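Local coordinates for carboxypeptidase D (Drosophila melanogaster, PDB 3MN8), which removes C-terminal arginine and lysine residues from peptides and proteins as a zinc-dependent carboxypeptidase that processes growth factors, peptide hormones and neuropeptides, at residues Gly129-Ser134 / Gln330-Ala335; Pro209-Ala214 / Trp375-Pro380; Ile97-Met100 / Glu104-Gly107; Glu44-Leu49 / Leu139-Asn144. All coordinates share one frame; numbering follows the deposited sequence.

Interaction 1: Gly129-Ser134 / Gln330-Ala335. With NAG (2-acetamido-2-deoxy-beta-D-glucopyranose), chain E.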
loop_
_atom_site.group_PDB
_atom_site.type_symbol
_atom_site.label_atom_id
_atom_site.label_comp_id
_atom_site.label_asym_id
_atom_site.label_seq_id
_atom_site.Cartn_x
_atom_site.Cartn_y
_atom_site.Cartn_z
ATOM N N GLY A 129 -1.188 8.829 17.652
ATOM C CA GLY A 129 -2.555 9.255 17.879
ATOM C C GLY A 129 -3.013 10.106 16.717
ATOM O O GLY A 129 -4.163 10.014 16.280
ATOM N N GLN A 130 -2.094 10.922 16.202
ATOM C CA GLN A 130 -2.430 11.871 15.151
ATOM C C GLN A 130 -2.453 11.166 13.813
ATOM O O GLN A 130 -3.287 11.461 12.953
ATOM C CB GLN A 130 -1.436 13.030 15.133
ATOM C CG GLN A 130 -2.032 14.337 14.605
ATOM C CD GLN A 130 -2.108 14.371 13.093
ATOM O OE1 GLN A 130 -1.437 13.592 12.423
ATOM N NE2 GLN A 130 -2.918 15.276 12.546
ATOM N N LEU A 131 -1.532 10.230 13.641
ATOM C CA LEU A 131 -1.523 9.394 12.450
ATOM C C LEU A 131 -2.864 8.672 12.299
ATOM O O LEU A 131 -3.493 8.697 11.245
ATOM C CB LEU A 131 -0.397 8.362 12.545
ATOM C CG LEU A 131 -0.308 7.406 11.358
ATOM C CD1 LEU A 131 0.081 8.186 10.114
ATOM C CD2 LEU A 131 0.677 6.279 11.648
ATOM N N VAL A 132 -3.300 8.043 13.381
ATOM C CA VAL A 132 -4.517 7.239 13.375
ATOM C C VAL A 132 -5.776 8.075 13.168
ATOM O O VAL A 132 -6.693 7.663 12.444
ATOM C CB VAL A 132 -4.663 6.433 14.685
ATOM C CG1 VAL A 132 -6.015 5.749 14.732
ATOM C CG2 VAL A 132 -3.551 5.407 14.795
ATOM N N ASN A 133 -5.819 9.235 13.824
ATOM C CA ASN A 133 -6.937 10.154 13.701
ATOM C C ASN A 133 -7.164 10.606 12.255
ATOM O O ASN A 133 -8.303 10.813 11.825
ATOM C CB ASN A 133 -6.701 11.377 14.589
ATOM C CG ASN A 133 -7.125 11.150 16.022
ATOM O OD1 ASN A 133 -7.442 10.028 16.420
ATOM N ND2 ASN A 133 -7.138 12.221 16.807
ATOM N N SER A 134 -6.074 10.738 11.507
ATOM C CA SER A 134 -6.108 11.421 10.219
ATOM C C SER A 134 -6.047 10.472 9.040
ATOM O O SER A 134 -6.181 10.900 7.893
ATOM C CB SER A 134 -4.942 12.407 10.124
ATOM O OG SER A 134 -3.714 11.759 10.419
ATOM N N GLN A 330 6.590 6.694 8.473
ATOM C CA GLN A 330 6.837 7.826 7.592
ATOM C C GLN A 330 6.191 7.660 6.218
ATOM O O GLN A 330 5.691 8.625 5.648
ATOM C CB GLN A 330 8.340 8.082 7.465
ATOM C CG GLN A 330 8.953 8.603 8.738
ATOM C CD GLN A 330 8.244 9.849 9.234
ATOM O OE1 GLN A 330 8.359 10.915 8.639
ATOM N NE2 GLN A 330 7.509 9.718 10.331
ATOM N N LEU A 331 6.202 6.442 5.687
ATOM C CA LEU A 331 5.563 6.167 4.401
ATOM C C LEU A 331 4.077 6.429 4.544
ATOM O O LEU A 331 3.463 7.073 3.698
ATOM C CB LEU A 331 5.799 4.722 3.967
ATOM C CG LEU A 331 5.321 4.317 2.569
ATOM C CD1 LEU A 331 5.721 2.888 2.266
ATOM C CD2 LEU A 331 3.818 4.448 2.440
ATOM N N LEU A 332 3.498 5.932 5.626
ATOM C CA LEU A 332 2.074 6.136 5.840
ATOM C C LEU A 332 1.759 7.614 5.798
ATOM O O LEU A 332 0.801 8.019 5.155
ATOM C CB LEU A 332 1.607 5.509 7.156
ATOM C CG LEU A 332 1.549 3.972 7.095
ATOM C CD1 LEU A 332 1.328 3.343 8.457
ATOM C CD2 LEU A 332 0.490 3.508 6.115
ATOM N N ARG A 333 2.587 8.424 6.452
ATOM C CA ARG A 333 2.352 9.877 6.502
ATOM C C ARG A 333 2.486 10.558 5.142
ATOM O O ARG A 333 2.094 11.713 4.977
ATOM C CB ARG A 333 3.246 10.549 7.544
ATOM C CG ARG A 333 3.186 9.846 8.892
ATOM C CD ARG A 333 3.563 10.738 10.065
ATOM N NE ARG A 333 2.466 11.598 10.468
ATOM C CZ ARG A 333 1.874 11.636 11.663
ATOM N NH1 ARG A 333 0.888 12.498 11.835
ATOM N NH2 ARG A 333 2.241 10.854 12.676
ATOM N N GLN A 334 3.022 9.832 4.166
ATOM C CA GLN A 334 3.091 10.317 2.792
ATOM C C GLN A 334 1.705 10.314 2.126
ATOM O O GLN A 334 1.489 10.968 1.105
ATOM C CB GLN A 334 4.079 9.479 1.983
ATOM C CG GLN A 334 5.553 9.762 2.273
ATOM C CD GLN A 334 5.995 11.118 1.734
ATOM O OE1 GLN A 334 6.036 11.340 0.524
ATOM N NE2 GLN A 334 6.324 12.028 2.635
ATOM N N ALA A 335 0.753 9.595 2.706
ATOM C CA ALA A 335 -0.610 9.662 2.213
ATOM C C ALA A 335 -1.222 11.025 2.531
ATOM O O ALA A 335 -2.414 11.253 2.321
ATOM C CB ALA A 335 -1.453 8.547 2.805
HETATM C C1 NAG E . -7.278 11.775 18.164
HETATM C C2 NAG E . -6.838 13.147 18.673
HETATM C C3 NAG E . -7.199 13.386 20.134
HETATM C C4 NAG E . -8.620 12.908 20.428
HETATM C C5 NAG E . -8.836 11.510 19.868
HETATM C C6 NAG E . -10.269 11.063 20.080
HETATM C C7 NAG E . -4.388 12.752 19.034
HETATM C C8 NAG E . -4.583 11.389 19.646
HETATM N N2 NAG E . -5.416 13.366 18.435
HETATM O O3 NAG E . -7.073 14.768 20.413
HETATM O O4 NAG E . -8.865 12.900 21.820
HETATM O O5 NAG E . -8.619 11.525 18.482
HETATM O O6 NAG E . -11.070 11.763 19.152
HETATM O O7 NAG E . -3.277 13.280 19.081
#

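Interaction 2: Pro209-Ala214 / Trp375-Pro380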
loop_
_atom_site.group_PDB
_atom_site.type_symbol
_atom_site.label_atom_id
_atom_site.label_comp_id
_atom_site.label_asym_id
_atom_site.label_seq_id
_atom_site.Cartn_x
_atom_site.Cartn_y
_atom_site.Cartn_z
ATOM N N PRO A 209 -11.620 4.016 -2.367
ATOM C CA PRO A 209 -10.711 4.978 -2.986
ATOM C C PRO A 209 -9.354 5.022 -2.272
ATOM O O PRO A 209 -8.938 6.064 -1.759
ATOM C CB PRO A 209 -11.445 6.293 -2.770
ATOM C CG PRO A 209 -12.159 6.079 -1.464
ATOM C CD PRO A 209 -12.642 4.677 -1.529
ATOM N N PHE A 210 -8.660 3.895 -2.243
ATOM C CA PHE A 210 -7.346 3.864 -1.619
ATOM C C PHE A 210 -6.411 4.901 -2.211
ATOM O O PHE A 210 -6.361 5.094 -3.419
ATOM C CB PHE A 210 -6.743 2.471 -1.708
ATOM C CG PHE A 210 -7.413 1.491 -0.810
ATOM C CD1 PHE A 210 -8.270 0.530 -1.322
ATOM C CD2 PHE A 210 -7.232 1.562 0.555
ATOM C CE1 PHE A 210 -8.902 -0.368 -0.494
ATOM C CE2 PHE A 210 -7.863 0.667 1.388
ATOM C CZ PHE A 210 -8.702 -0.300 0.863
ATOM N N VAL A 211 -5.677 5.569 -1.337
ATOM C CA VAL A 211 -4.847 6.695 -1.733
ATOM C C VAL A 211 -3.399 6.266 -1.918
ATOM O O VAL A 211 -2.744 6.658 -2.876
ATOM C CB VAL A 211 -4.905 7.837 -0.686
ATOM C CG1 VAL A 211 -3.826 8.871 -0.964
ATOM C CG2 VAL A 211 -6.305 8.484 -0.647
ATOM N N LEU A 212 -2.917 5.450 -0.993
ATOM C CA LEU A 212 -1.529 5.004 -0.975
ATOM C C LEU A 212 -1.492 3.552 -0.505
ATOM O O LEU A 212 -2.396 3.108 0.196
ATOM C CB LEU A 212 -0.715 5.899 -0.027
ATOM C CG LEU A 212 0.697 5.506 0.432
ATOM C CD1 LEU A 212 1.584 5.199 -0.751
ATOM C CD2 LEU A 212 1.308 6.629 1.277
ATOM N N SER A 213 -0.445 2.820 -0.873
ATOM C CA SER A 213 -0.349 1.399 -0.543
ATOM C C SER A 213 1.065 0.852 -0.705
ATOM O O SER A 213 1.887 1.397 -1.433
ATOM C CB SER A 213 -1.299 0.596 -1.438
ATOM O OG SER A 213 -1.102 -0.792 -1.259
ATOM N N ALA A 214 1.344 -0.249 -0.031
ATOM C CA ALA A 214 2.627 -0.907 -0.196
ATOM C C ALA A 214 2.426 -2.394 -0.035
ATOM O O ALA A 214 1.597 -2.809 0.772
ATOM C CB ALA A 214 3.613 -0.394 0.826
ATOM N N TRP A 375 -7.895 12.804 -3.338
ATOM C CA TRP A 375 -6.628 13.142 -2.734
ATOM C C TRP A 375 -5.616 13.026 -3.849
ATOM O O TRP A 375 -5.525 11.975 -4.489
ATOM C CB TRP A 375 -6.253 12.139 -1.644
ATOM C CG TRP A 375 -7.287 11.946 -0.600
ATOM C CD1 TRP A 375 -7.272 12.436 0.683
ATOM C CD2 TRP A 375 -8.493 11.185 -0.726
ATOM N NE1 TRP A 375 -8.407 12.038 1.352
ATOM C CE2 TRP A 375 -9.173 11.273 0.508
ATOM C CE3 TRP A 375 -9.071 10.444 -1.768
ATOM C CZ2 TRP A 375 -10.396 10.657 0.723
ATOM C CZ3 TRP A 375 -10.288 9.842 -1.554
ATOM C CH2 TRP A 375 -10.936 9.947 -0.320
ATOM N N ARG A 376 -4.856 14.087 -4.095
ATOM C CA ARG A 376 -3.841 14.028 -5.133
ATOM C C ARG A 376 -2.474 14.229 -4.514
ATOM O O ARG A 376 -2.089 15.339 -4.115
ATOM C CB ARG A 376 -4.110 15.053 -6.233
ATOM C CG ARG A 376 -3.051 15.101 -7.330
ATOM C CD ARG A 376 -2.988 13.814 -8.127
ATOM N NE ARG A 376 -1.940 13.858 -9.148
ATOM C CZ ARG A 376 -1.585 12.834 -9.921
ATOM N NH1 ARG A 376 -2.180 11.657 -9.803
ATOM N NH2 ARG A 376 -0.628 12.984 -10.821
ATOM N N LEU A 377 -1.747 13.128 -4.412
ATOM C CA LEU A 377 -0.429 13.168 -3.815
ATOM C C LEU A 377 0.464 14.004 -4.699
ATOM O O LEU A 377 0.495 13.817 -5.911
ATOM C CB LEU A 377 0.132 11.756 -3.692
ATOM C CG LEU A 377 -0.713 10.778 -2.885
ATOM C CD1 LEU A 377 0.081 9.510 -2.642
ATOM C CD2 LEU A 377 -1.170 11.403 -1.575
ATOM N N LEU A 378 1.210 14.915 -4.099
ATOM C CA LEU A 378 2.082 15.770 -4.886
ATOM C C LEU A 378 3.435 16.016 -4.225
ATOM O O LEU A 378 3.560 16.109 -3.016
ATOM C CB LEU A 378 1.382 17.100 -5.220
ATOM C CG LEU A 378 0.216 17.100 -6.228
ATOM C CD1 LEU A 378 -0.502 18.431 -6.246
ATOM C CD2 LEU A 378 0.687 16.761 -7.633
ATOM N N THR A 379 4.451 16.086 -5.059
ATOM C CA THR A 379 5.746 16.582 -4.673
ATOM C C THR A 379 5.581 18.067 -4.410
ATOM O O THR A 379 4.678 18.689 -4.970
ATOM C CB THR A 379 6.705 16.373 -5.844
ATOM O OG1 THR A 379 6.996 14.974 -5.947
ATOM C CG2 THR A 379 8.006 17.162 -5.667
ATOM N N PRO A 380 6.430 18.638 -3.542
ATOM C CA PRO A 380 6.445 20.102 -3.401
ATOM C C PRO A 380 6.597 20.837 -4.750
ATOM O O PRO A 380 7.258 20.339 -5.677
ATOM C CB PRO A 380 7.655 20.348 -2.498
ATOM C CG PRO A 380 7.720 19.102 -1.646
ATOM C CD PRO A 380 7.301 17.972 -2.555
#

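Interaction 3: Ile97-Met100 / Glu104-Gly107. With ZN (zinc ion), chain F; GEM ((2-guanidinoethylmercapto)succinic acid), chain G.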
loop_
_atom_site.group_PDB
_atom_site.type_symbol
_atom_site.label_atom_id
_atom_site.label_comp_id
_atom_site.label_asym_id
_atom_site.label_seq_id
_atom_site.Cartn_x
_atom_site.Cartn_y
_atom_site.Cartn_z
ATOM N N ILE A 97 -0.090 -4.555 2.360
ATOM C CA ILE A 97 -0.240 -5.996 2.182
ATOM C C ILE A 97 1.114 -6.672 2.315
ATOM O O ILE A 97 2.142 -6.069 2.000
ATOM C CB ILE A 97 -0.927 -6.397 0.850
ATOM C CG1 ILE A 97 -2.346 -5.803 0.736
ATOM C CG2 ILE A 97 -1.045 -7.910 0.783
ATOM C CD1 ILE A 97 -2.421 -4.432 0.135
ATOM N N ALA A 98 1.114 -7.913 2.795
ATOM C CA ALA A 98 2.346 -8.679 2.919
ATOM C C ALA A 98 2.172 -10.133 2.473
ATOM O O ALA A 98 1.067 -10.585 2.185
ATOM C CB ALA A 98 2.841 -8.620 4.343
ATOM N N ASN A 99 3.285 -10.851 2.410
ATOM C CA ASN A 99 3.282 -12.297 2.232
ATOM C C ASN A 99 2.492 -12.814 1.036
ATOM O O ASN A 99 1.883 -13.889 1.120
ATOM C CB ASN A 99 2.783 -12.992 3.501
ATOM C CG ASN A 99 3.102 -14.478 3.512
ATOM O OD1 ASN A 99 2.218 -15.315 3.663
ATOM N ND2 ASN A 99 4.372 -14.808 3.330
ATOM N N MET A 100 2.504 -12.074 -0.074
ATOM C CA MET A 100 1.806 -12.552 -1.263
ATOM C C MET A 100 2.561 -13.743 -1.819
ATOM O O MET A 100 1.968 -14.700 -2.321
ATOM C CB MET A 100 1.631 -11.452 -2.309
ATOM C CG MET A 100 2.849 -11.163 -3.159
ATOM S SD MET A 100 2.469 -9.891 -4.378
ATOM C CE MET A 100 0.902 -10.498 -5.002
ATOM N N GLU A 104 8.016 -15.452 1.479
ATOM C CA GLU A 104 8.569 -14.149 1.834
ATOM C C GLU A 104 7.785 -13.617 3.025
ATOM O O GLU A 104 6.705 -13.029 2.866
ATOM C CB GLU A 104 8.473 -13.187 0.656
ATOM C CG GLU A 104 9.156 -13.683 -0.612
ATOM C CD GLU A 104 8.819 -12.820 -1.797
ATOM O OE1 GLU A 104 8.245 -11.738 -1.576
ATOM O OE2 GLU A 104 9.105 -13.218 -2.943
ATOM N N THR A 105 8.357 -13.805 4.209
ATOM C CA THR A 105 7.597 -13.825 5.454
ATOM C C THR A 105 7.765 -12.627 6.403
ATOM O O THR A 105 6.885 -12.363 7.212
ATOM C CB THR A 105 7.951 -15.116 6.228
ATOM O OG1 THR A 105 9.367 -15.160 6.473
ATOM C CG2 THR A 105 7.565 -16.343 5.408
ATOM N N VAL A 106 8.888 -11.914 6.331
ATOM C CA VAL A 106 9.148 -10.829 7.286
ATOM C C VAL A 106 8.015 -9.777 7.296
ATOM O O VAL A 106 7.494 -9.412 8.355
ATOM C CB VAL A 106 10.529 -10.155 7.033
ATOM C CG1 VAL A 106 10.793 -9.026 8.037
ATOM C CG2 VAL A 106 11.647 -11.191 7.073
ATOM N N GLY A 107 7.627 -9.302 6.114
ATOM C CA GLY A 107 6.546 -8.335 5.995
ATOM C C GLY A 107 5.322 -8.790 6.762
ATOM O O GLY A 107 4.671 -8.002 7.464
HETATM ZN ZN ZN F . 7.944 -11.669 -3.572
HETATM C C8 GEM G . 9.397 -9.510 -7.669
HETATM S S7 GEM G . 8.307 -8.167 -7.287
HETATM C C6 GEM G . 9.475 -6.858 -7.054
HETATM C C5 GEM G . 10.428 -6.668 -8.231
HETATM N N3 GEM G . 9.652 -6.142 -9.344
HETATM C C1 GEM G . 10.055 -5.996 -10.601
HETATM N N4 GEM G . 9.232 -5.500 -11.516
HETATM N N2 GEM G . 11.287 -6.352 -10.952
HETATM C C9 GEM G . 8.544 -10.657 -8.142
HETATM O O14 GEM G . 7.301 -10.528 -8.088
HETATM O O15 GEM G . 9.099 -11.687 -8.578
HETATM C C10 GEM G . 10.302 -9.912 -6.493
HETATM C C11 GEM G . 9.624 -10.552 -5.288
HETATM O O12 GEM G . 9.907 -10.092 -4.155
HETATM O O13 GEM G . 8.845 -11.526 -5.450
#

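Interaction 4: Glu44-Leu49 / Leu139-Asn144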
loop_
_atom_site.group_PDB
_atom_site.type_symbol
_atom_site.label_atom_id
_atom_site.label_comp_id
_atom_site.label_asym_id
_atom_site.label_seq_id
_atom_site.Cartn_x
_atom_site.Cartn_y
_atom_site.Cartn_z
ATOM N N GLU A 44 -4.157 -19.573 12.391
ATOM C CA GLU A 44 -4.998 -19.519 13.586
ATOM C C GLU A 44 -4.568 -18.378 14.512
ATOM O O GLU A 44 -5.402 -17.639 15.026
ATOM C CB GLU A 44 -5.003 -20.845 14.355
ATOM C CG GLU A 44 -6.071 -20.888 15.455
ATOM C CD GLU A 44 -5.711 -21.783 16.634
ATOM O OE1 GLU A 44 -4.700 -22.516 16.553
ATOM O OE2 GLU A 44 -6.446 -21.750 17.649
ATOM N N GLN A 45 -3.263 -18.233 14.719
ATOM C CA GLN A 45 -2.753 -17.198 15.612
ATOM C C GLN A 45 -3.089 -15.803 15.125
ATOM O O GLN A 45 -3.281 -14.887 15.926
ATOM C CB GLN A 45 -1.249 -17.344 15.813
ATOM C CG GLN A 45 -0.897 -18.585 16.629
ATOM C CD GLN A 45 0.455 -18.486 17.289
ATOM O OE1 GLN A 45 1.477 -18.397 16.616
ATOM N NE2 GLN A 45 0.470 -18.499 18.614
ATOM N N LEU A 46 -3.171 -15.653 13.808
ATOM C CA LEU A 46 -3.502 -14.367 13.189
ATOM C C LEU A 46 -4.983 -13.980 13.340
ATOM O O LEU A 46 -5.305 -12.873 13.751
ATOM C CB LEU A 46 -3.102 -14.381 11.709
ATOM C CG LEU A 46 -3.594 -13.216 10.850
ATOM C CD1 LEU A 46 -3.140 -11.894 11.460
ATOM C CD2 LEU A 46 -3.108 -13.359 9.415
ATOM N N GLU A 47 -5.874 -14.904 12.999
ATOM C CA GLU A 47 -7.302 -14.689 13.151
ATOM C C GLU A 47 -7.607 -14.384 14.609
ATOM O O GLU A 47 -8.356 -13.447 14.918
ATOM C CB GLU A 47 -8.087 -15.920 12.674
ATOM C CG GLU A 47 -7.979 -16.182 11.171
ATOM C CD GLU A 47 -8.598 -17.504 10.761
ATOM O OE1 GLU A 47 -8.755 -18.382 11.639
ATOM O OE2 GLU A 47 -8.919 -17.677 9.565
ATOM N N ASP A 48 -7.001 -15.169 15.500
ATOM C CA ASP A 48 -7.183 -14.993 16.937
ATOM C C ASP A 48 -6.761 -13.595 17.396
ATOM O O ASP A 48 -7.467 -12.950 18.183
ATOM C CB ASP A 48 -6.432 -16.075 17.723
ATOM C CG ASP A 48 -7.062 -17.459 17.578
ATOM O OD1 ASP A 48 -8.256 -17.551 17.204
ATOM O OD2 ASP A 48 -6.360 -18.462 17.852
ATOM N N LEU A 49 -5.626 -13.113 16.894
ATOM C CA LEU A 49 -5.125 -11.817 17.341
ATOM C C LEU A 49 -5.963 -10.649 16.823
ATOM O O LEU A 49 -6.145 -9.637 17.526
ATOM C CB LEU A 49 -3.658 -11.626 16.969
ATOM C CG LEU A 49 -3.040 -10.395 17.640
ATOM C CD1 LEU A 49 -1.597 -10.671 18.041
ATOM C CD2 LEU A 49 -3.141 -9.177 16.745
ATOM N N LEU A 139 -4.519 -3.242 7.311
ATOM C CA LEU A 139 -3.357 -4.123 7.374
ATOM C C LEU A 139 -3.699 -5.566 6.979
ATOM O O LEU A 139 -4.573 -6.213 7.581
ATOM C CB LEU A 139 -2.730 -4.087 8.770
ATOM C CG LEU A 139 -2.441 -2.708 9.370
ATOM C CD1 LEU A 139 -1.795 -2.853 10.752
ATOM C CD2 LEU A 139 -1.562 -1.889 8.425
ATOM N N VAL A 140 -3.000 -6.053 5.956
ATOM C CA VAL A 140 -3.156 -7.416 5.470
ATOM C C VAL A 140 -1.816 -8.158 5.596
ATOM O O VAL A 140 -1.019 -8.201 4.645
ATOM C CB VAL A 140 -3.622 -7.429 3.994
ATOM C CG1 VAL A 140 -4.014 -8.844 3.555
ATOM C CG2 VAL A 140 -4.781 -6.456 3.787
ATOM N N PRO A 141 -1.555 -8.735 6.779
ATOM C CA PRO A 141 -0.323 -9.486 7.062
ATOM C C PRO A 141 -0.004 -10.568 6.021
ATOM O O PRO A 141 1.161 -10.753 5.667
ATOM C CB PRO A 141 -0.616 -10.126 8.427
ATOM C CG PRO A 141 -1.566 -9.202 9.064
ATOM C CD PRO A 141 -2.432 -8.660 7.960
ATOM N N THR A 142 -1.018 -11.292 5.556
ATOM C CA THR A 142 -0.818 -12.267 4.488
ATOM C C THR A 142 -1.914 -12.216 3.437
ATOM O O THR A 142 -3.079 -11.900 3.722
ATOM C CB THR A 142 -0.705 -13.721 4.995
ATOM O OG1 THR A 142 -0.504 -14.587 3.871
ATOM C CG2 THR A 142 -1.973 -14.151 5.691
ATOM N N MET A 143 -1.508 -12.555 2.221
ATOM C CA MET A 143 -2.374 -12.562 1.053
ATOM C C MET A 143 -2.247 -13.958 0.425
ATOM O O MET A 143 -2.900 -14.279 -0.571
ATOM C CB MET A 143 -1.905 -11.464 0.099
ATOM C CG MET A 143 -2.793 -11.205 -1.074
ATOM S SD MET A 143 -1.964 -10.139 -2.268
ATOM C CE MET A 143 -2.665 -10.784 -3.789
ATOM N N ASN A 144 -1.401 -14.788 1.032
ATOM C CA ASN A 144 -1.191 -16.145 0.561
ATOM C C ASN A 144 -0.947 -17.131 1.711
ATOM O O ASN A 144 0.182 -17.595 1.926
ATOM C CB ASN A 144 -0.041 -16.184 -0.433
ATOM C CG ASN A 144 0.126 -17.545 -1.065
ATOM O OD1 ASN A 144 -0.711 -18.437 -0.881
ATOM N ND2 ASN A 144 1.207 -17.718 -1.818
#

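Interaction 1: Gly129-Ser134 / Gln330-Ala335
Arg333 reaches out from the 330-335 segment and sends its side chain across to Leu131 and Gln130. Its CG lies anti to the carbonyl carbon, beside the backbone N (chi1 -50°). CG is the first atom to meet the other helix, at 3.7 Å from Leu131 CD1. The chain then bends at chi3 (80°). NE still passes the same methyl, 4.2 Å from Leu131 CD1. Further out, CZ comes over the root of that leucine, 4.1 Å from Leu131 CB. Leucine carbon therefore packs over one face of the guanidinium, with CD1 offset toward the rim. At the tip the two nitrogens part. NH1 turns to the side-chain amide of Gln130, whose OE1 is 2.6 Å from Arg333 NH1. The amide sits at the guanidinium edge, and the two planes are only 19° apart. NH2 is hydrogen-bonded to the backbone O of Asp127, one turn before Leu131 in helix 126-134. A looser apolar touch joins Leu131 CD1 to Leu332 CB at 4.3 Å. Within helix 126-134, Ser134 OG gives a hydrogen bond of 2.6 Å to the backbone O of Gln130. Asn133 takes no part in the contact and carries the N-linked glycan, its ND2 bonded to C1 of the sugar. Leu332 meanwhile rests on Val94 and Tyr96 of strand 93-97. The arrangement is a helix-helix contact in the alpha/beta catalytic domain of an M14 carboxypeptidase, where helices flank the central mixed sheet.

Interaction 2: Pro209-Ala214 / Trp375-Pro380
Val211 sits between Trp375 and Leu377 and gives one methyl to each. CG2 approaches the indole obliquely, closest at 3.5 Å to Trp375 CD2 and nearly as close to CE3 and CG. The valine and tryptophan side chains cross at about a right angle. The other methyl, CG1, lies 3.7 Å from Leu377 CD2. This split follows from the valine torsion: CG1 stands anti to the backbone N (chi1 168°), and CG2 stands beside it. Pro209 adds a third touch at the far end of the indole, where its CB is 3.9 Å from Trp375 CZ3. All three contacts are apolar.

A second shell surrounds these groups. The indole NE1 of Trp375 is hydrogen-bonded to the backbone O of Leu90, which probably helps set the turn of the ring. Val211 is bonded through its backbone to Pro93, and the side chains of Pro209 and Val211 also pack on that proline. Leu377 rests on Phe300 of strand 300-305. Phe210 points away from the contact, makes a cation-pi interaction with Lys95 and meets Trp204 edge-to-face. On the other segment, Arg376 also points away and forms a salt bridge with Asp244.

The contact joins the segment 209-214 of the catalytic domain to the C-terminal transthyretin-like domain, at the end of strand 373-376. Between these segments the interface is held by close apolar packing. Polar ties such as those from Trp375 to Leu90 and from Arg376 to Asp244 lie around that patch and probably add direction to the docking of the two domains.

Interaction 3: Ile97-Met100 / Glu104-Gly107
Asn99 turns its amide across the start of the next segment and bonds to the backbone of Glu104. Its CG is anti to the backbone N (chi1 -165°), which carries ND2 over the carbonyl. The Asn99 ND2 to Glu104 O bond is 3.0 Å long and nearly straight, 167° at the hydrogen. The acceptor lies in the amide plane, but the donor stands well above the carbonyl plane, 66° out of it. ND2 also bonds to Gly102 O, and OD1 bonds to Thr142 OG1. The amide is thus held at both ends. Ala98 CB packs on the helix start, 3.5 Å from Gly107 C.

The Glu104 side chain leaves at a wide angle to that carbonyl and runs, extended beyond CG, to the zinc ion. Its carboxylate grips the metal with both oxygens, OE1 and OE2 each 2.0 Å from zinc. His101 and His217 complete the protein ligands, and a carboxylate of the bound (2-guanidinoethylmercapto)succinic acid adds O13 at 2.1 Å and, more distantly, O12 at 2.6 Å from zinc. His101 and Glu104 form the HxxE zinc motif of M14 carboxypeptidases. Asn99 is a second-shell residue: its grip on the Glu104 backbone probably helps position the metal-binding carboxylate.

Interaction 4: Glu44-Leu49 / Leu139-Asn144
Leu46 points from helix 43-56 onto Pro141 and Thr142. These apolar touches make the whole contact between the two segments. Leu46 CD1 meets the pyrrolidine ring at its CG, 3.9 Å from Pro141 CG. The second methyl turns to the threonine: Leu46 CD2 lies 4.0 Å from Thr142 CG2 and also comes near Pro141 CB. The leucine CG is anti to the backbone N (chi1 170°), which spreads both methyls toward the loop.

Polar bonds shape the loop that receives them. Thr142 OG1 accepts a hydrogen bond from Asn144 N at 3.0 Å, which makes an ST turn. The hydroxyl, also tied to Asn99, faces the zinc-site loop while the methyl faces the helix. Asn144 is the N-cap of helix 145-149: OD1 takes the backbone N of Gly147, and ND2 bonds to the backbone O of Met100.

Packing by helix 43-56 thus covers the loop after strand 136-140 on its apolar side. Thr142 divides its branches, the methyl to Leu46 and the hydroxyl to the polar bonds. The bonds and the packing together are consistent with a well-held loop; the Thr142 side chain lies about 12 Å from the zinc ion.

Overall arrangement
All four contacts lie in or against the eight-stranded mixed sheet of the catalytic domain. Interactions 3 and 4 lie close together, centres 11 Å apart, and touch where the ends of neighbouring strands 93-97 and 136-140 and the loops after them meet. Along the chain, interaction 3 is nested inside the loop closed by interaction 4. Interactions 1 and 2 form a second pair, centres 12 Å apart, which meet where helix 317-333 packs on Leu212; their segments alternate in sequence. The two pairs are joined by adjacent strands 93-97 and 212-217, with interactions 2 and 3 about 22 Å apart between centres. One sheet therefore links the zinc site to the interface with the transthyretin-like domain.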